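Local coordinates for protein lysozyme C (Equus asinus, PDB 5XUW) that hydrolyses the beta-1,4 linkages between N-acetylmuramic acid and N-acetylglucosamine in bacterial peptidoglycan and binds one calcium ion, at residues Y23-A26 with N27-M31; C6-A9 with H10-A14. All coordinates share one frame; numbering follows the deposited sequence.

How the contacts relate
Contact 1 (23-26 with 27-31) spans the N-cap and nearly the first two turns of helix 25-36, and contact 2 (6-9 with 10-14) takes up most of helix 5-14. The two helices pack against each other: Leu25 CD1 lies 3.5 Å from Leu12 CB, and Val29 CG2 is 3.6 Å from Ala9 CA. Each contact is partly buried, with apolar residues facing the shared interface, and in both, polar ends are tied to other parts of the chain. In contact 1 a serine hydroxyl caps the helix N-terminus and a buried tryptophan runs into the core. Contact 2 lies farther from the centre of the chain, and the charged ends of Glu7 and Lys11 form salt bridges.

Contact 1 of 2, residues Y23-A26 with N27-M31; sequences YSLA and NWVCM
Ser24 OG takes two N-H groups of Asn27: the backbone N at 3.1 Å in a nearly straight bond (164°), and ND2 of the side chain at 3.2 Å in a more bent one (142°), with the hydroxyl tilted out of the amide plane. A chi1 of 69° turns OG between the backbone N and carbonyl carbon of Ser24, where it meets the start of the helix. Ser24 O accepts from Trp28 N, and Val29 N and Cys30 N bond to Leu25 O and Ala26 O. Trp28 extends its indole back beside Tyr23. Tyr23 O lies at the ring edge, 3.3 Å from NE1, and Tyr23 CB is 3.8 Å from that same NE1. NE1 makes a weak hydrogen bond to Phe20 O. Farther out, Trp111 NE1 bonds to Asn27 OD1, so the amide that reaches Ser24 is held at both ends, and Tyr23 OH bonds to Met105 N. Trp28 is buried against Ala95 and Val99 of helix 89-100, while Cys30 is joined to Cys115 by a disulfide. This is a serine N-cap, opening the helix that leads to the predicted catalytic Glu35 in the C-type lysozyme fold.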
# COMPACT_ATOMS: atom_id res chain seq x y z
N TYR A 23 -9.42 9.28 1.40
CA TYR A 23 -9.13 8.39 2.53
C TYR A 23 -8.16 9.03 3.50
O TYR A 23 -7.14 9.60 3.09
CB TYR A 23 -8.53 7.08 2.02
CG TYR A 23 -9.45 6.28 1.14
CD1 TYR A 23 -10.34 5.37 1.69
CD2 TYR A 23 -9.45 6.45 -0.25
CE1 TYR A 23 -11.19 4.62 0.90
CE2 TYR A 23 -10.30 5.70 -1.05
CZ TYR A 23 -11.17 4.80 -0.47
OH TYR A 23 -12.01 4.05 -1.28
N SER A 24 -8.47 8.93 4.78
CA SER A 24 -7.64 9.49 5.83
C SER A 24 -6.29 8.82 5.91
O SER A 24 -6.12 7.67 5.48
CB SER A 24 -8.31 9.31 7.19
OG SER A 24 -8.32 7.94 7.55
N LEU A 25 -5.34 9.53 6.51
CA LEU A 25 -4.05 8.96 6.81
C LEU A 25 -4.17 7.65 7.60
O LEU A 25 -3.46 6.69 7.33
CB LEU A 25 -3.23 9.99 7.60
CG LEU A 25 -1.77 9.70 7.85
CD1 LEU A 25 -1.01 9.60 6.54
CD2 LEU A 25 -1.22 10.82 8.73
N ALA A 26 -5.08 7.58 8.57
CA ALA A 26 -5.26 6.34 9.36
C ALA A 26 -5.63 5.17 8.46
O ALA A 26 -5.12 4.07 8.63
CB ALA A 26 -6.30 6.53 10.44
N ASN A 27 -6.52 5.42 7.50
CA ASN A 27 -6.87 4.38 6.52
C ASN A 27 -5.68 3.88 5.70
O ASN A 27 -5.52 2.68 5.50
CB ASN A 27 -8.02 4.83 5.63
CG ASN A 27 -9.36 4.46 6.20
OD1 ASN A 27 -9.70 3.28 6.26
ND2 ASN A 27 -10.12 5.45 6.66
N TRP A 28 -4.86 4.81 5.23
CA TRP A 28 -3.64 4.46 4.48
C TRP A 28 -2.65 3.63 5.32
O TRP A 28 -2.09 2.64 4.83
CB TRP A 28 -2.96 5.74 4.00
CG TRP A 28 -3.65 6.36 2.83
CD1 TRP A 28 -4.38 7.51 2.80
CD2 TRP A 28 -3.66 5.83 1.51
NE1 TRP A 28 -4.85 7.73 1.52
CE2 TRP A 28 -4.42 6.71 0.71
CE3 TRP A 28 -3.10 4.70 0.91
CZ2 TRP A 28 -4.61 6.50 -0.66
CZ3 TRP A 28 -3.29 4.49 -0.43
CH2 TRP A 28 -4.04 5.39 -1.21
N VAL A 29 -2.44 4.06 6.56
CA VAL A 29 -1.53 3.34 7.46
C VAL A 29 -2.11 1.97 7.80
O VAL A 29 -1.39 0.96 7.82
CB VAL A 29 -1.22 4.16 8.74
CG1 VAL A 29 -0.34 3.37 9.70
CG2 VAL A 29 -0.50 5.46 8.37
N CYS A 30 -3.42 1.92 8.03
CA CYS A 30 -4.11 0.65 8.31
C CYS A 30 -3.95 -0.34 7.16
O CYS A 30 -3.63 -1.52 7.39
CB CYS A 30 -5.59 0.89 8.63
SG CYS A 30 -6.42 -0.52 9.38
N MET A 31 -4.12 0.12 5.93
CA MET A 31 -3.94 -0.76 4.78
C MET A 31 -2.53 -1.35 4.80
O MET A 31 -2.36 -2.55 4.63
CB MET A 31 -4.24 -0.01 3.47
CG MET A 31 -3.97 -0.79 2.19
SD MET A 31 -2.30 -0.61 1.54
CE MET A 31 -2.36 1.07 0.93

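Contact 2 of 2, residues C6-A9 with H10-A14; sequences CELA and HKLKA
The imidazole of His10 meets Cys6 O at its edge, in the ring plane, with CD2 3.2 Å from the oxygen. With chi1 at -78°, CG points away from its own carbonyl carbon, which folds the ring back toward the preceding turn. The same Cys6 O accepts from His10 N at 3.1 Å, so one carbonyl meets both the backbone and the ring of His10. At the far end of the ring, NE2 bonds to Cys127 O, and Cys127 is also the disulfide partner of Cys6; two links thus tie this side of the helix to the C-terminal part of the chain.

On the nearly opposite side of the helix, the side chains of Leu8 and Leu12 meet at a slant, Leu8 CD1 lying 3.8 Å from Leu12 CG. Leu12 CG also sits 3.3 Å from Leu8 O, the carbonyl that accepts Leu12 N in an almost straight bond (176°). Lys11 N and Lys13 N bond to Glu7 O and Ala9 O. The Lys11 chain bends at chi2, and its NZ forms a salt bridge with Asp89, near the calcium site, while Glu7 OE2 pairs with Lys1.

Helix 5-14 therefore presents different faces to its surroundings. Ala9 and Leu12 pack on helix 25-36, Leu12 meeting Trp28 there, and Leu8 reaches Ala32 of that helix together with Phe38, Leu56 and Ile88 from loops, Leu56 coming from the segment between strands 53-54 and 59-60.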
# COMPACT_ATOMS: atom_id res chain seq x y z
N CYS A 6 3.70 4.84 13.66
CA CYS A 6 3.81 6.30 13.65
C CYS A 6 4.85 6.85 12.67
O CYS A 6 4.65 7.91 12.08
CB CYS A 6 4.06 6.83 15.05
SG CYS A 6 2.61 6.62 16.11
N GLU A 7 5.95 6.12 12.50
CA GLU A 7 6.92 6.45 11.46
C GLU A 7 6.25 6.48 10.09
O GLU A 7 6.45 7.43 9.32
CB GLU A 7 8.04 5.42 11.44
CG GLU A 7 9.17 5.76 10.49
CD GLU A 7 10.21 4.66 10.42
OE1 GLU A 7 9.99 3.58 11.02
OE2 GLU A 7 11.23 4.89 9.75
N LEU A 8 5.47 5.45 9.79
CA LEU A 8 4.79 5.39 8.50
C LEU A 8 3.78 6.53 8.36
O LEU A 8 3.73 7.18 7.32
CB LEU A 8 4.12 4.03 8.27
CG LEU A 8 3.46 3.87 6.90
CD1 LEU A 8 4.46 4.07 5.76
CD2 LEU A 8 2.77 2.51 6.77
N ALA A 9 3.01 6.78 9.41
CA ALA A 9 2.02 7.87 9.40
C ALA A 9 2.65 9.22 9.02
O ALA A 9 2.15 9.94 8.16
CB ALA A 9 1.33 7.96 10.75
N HIS A 10 3.78 9.53 9.63
CA HIS A 10 4.47 10.79 9.35
C HIS A 10 5.09 10.86 7.95
O HIS A 10 5.03 11.91 7.31
CB HIS A 10 5.47 11.10 10.46
CG HIS A 10 4.79 11.65 11.67
ND1 HIS A 10 4.48 12.98 11.79
CD2 HIS A 10 4.27 11.04 12.75
CE1 HIS A 10 3.84 13.18 12.92
NE2 HIS A 10 3.70 12.01 13.53
N LYS A 11 5.65 9.75 7.48
CA LYS A 11 6.14 9.65 6.10
C LYS A 11 5.00 9.89 5.10
O LYS A 11 5.11 10.72 4.20
CB LYS A 11 6.77 8.27 5.89
CG LYS A 11 7.26 7.97 4.48
CD LYS A 11 8.23 9.00 3.95
CE LYS A 11 8.77 8.58 2.59
NZ LYS A 11 9.68 9.59 1.99
N LEU A 12 3.91 9.15 5.26
CA LEU A 12 2.75 9.30 4.38
C LEU A 12 2.16 10.71 4.45
O LEU A 12 1.79 11.27 3.41
CB LEU A 12 1.69 8.24 4.68
CG LEU A 12 2.09 6.77 4.49
CD1 LEU A 12 0.87 5.88 4.61
CD2 LEU A 12 2.81 6.50 3.17
N LYS A 13 2.11 11.29 5.64
CA LYS A 13 1.67 12.68 5.79
C LYS A 13 2.54 13.64 4.97
O LYS A 13 2.02 14.54 4.29
CB LYS A 13 1.67 13.12 7.26
CG LYS A 13 1.17 14.55 7.47
CD LYS A 13 0.94 14.88 8.94
CE LYS A 13 0.67 16.37 9.14
NZ LYS A 13 -0.47 16.86 8.32
N ALA A 14 3.85 13.43 5.02
CA ALA A 14 4.80 14.27 4.29
C ALA A 14 4.66 14.13 2.78
O ALA A 14 4.96 15.08 2.04
CB ALA A 14 6.22 13.96 4.72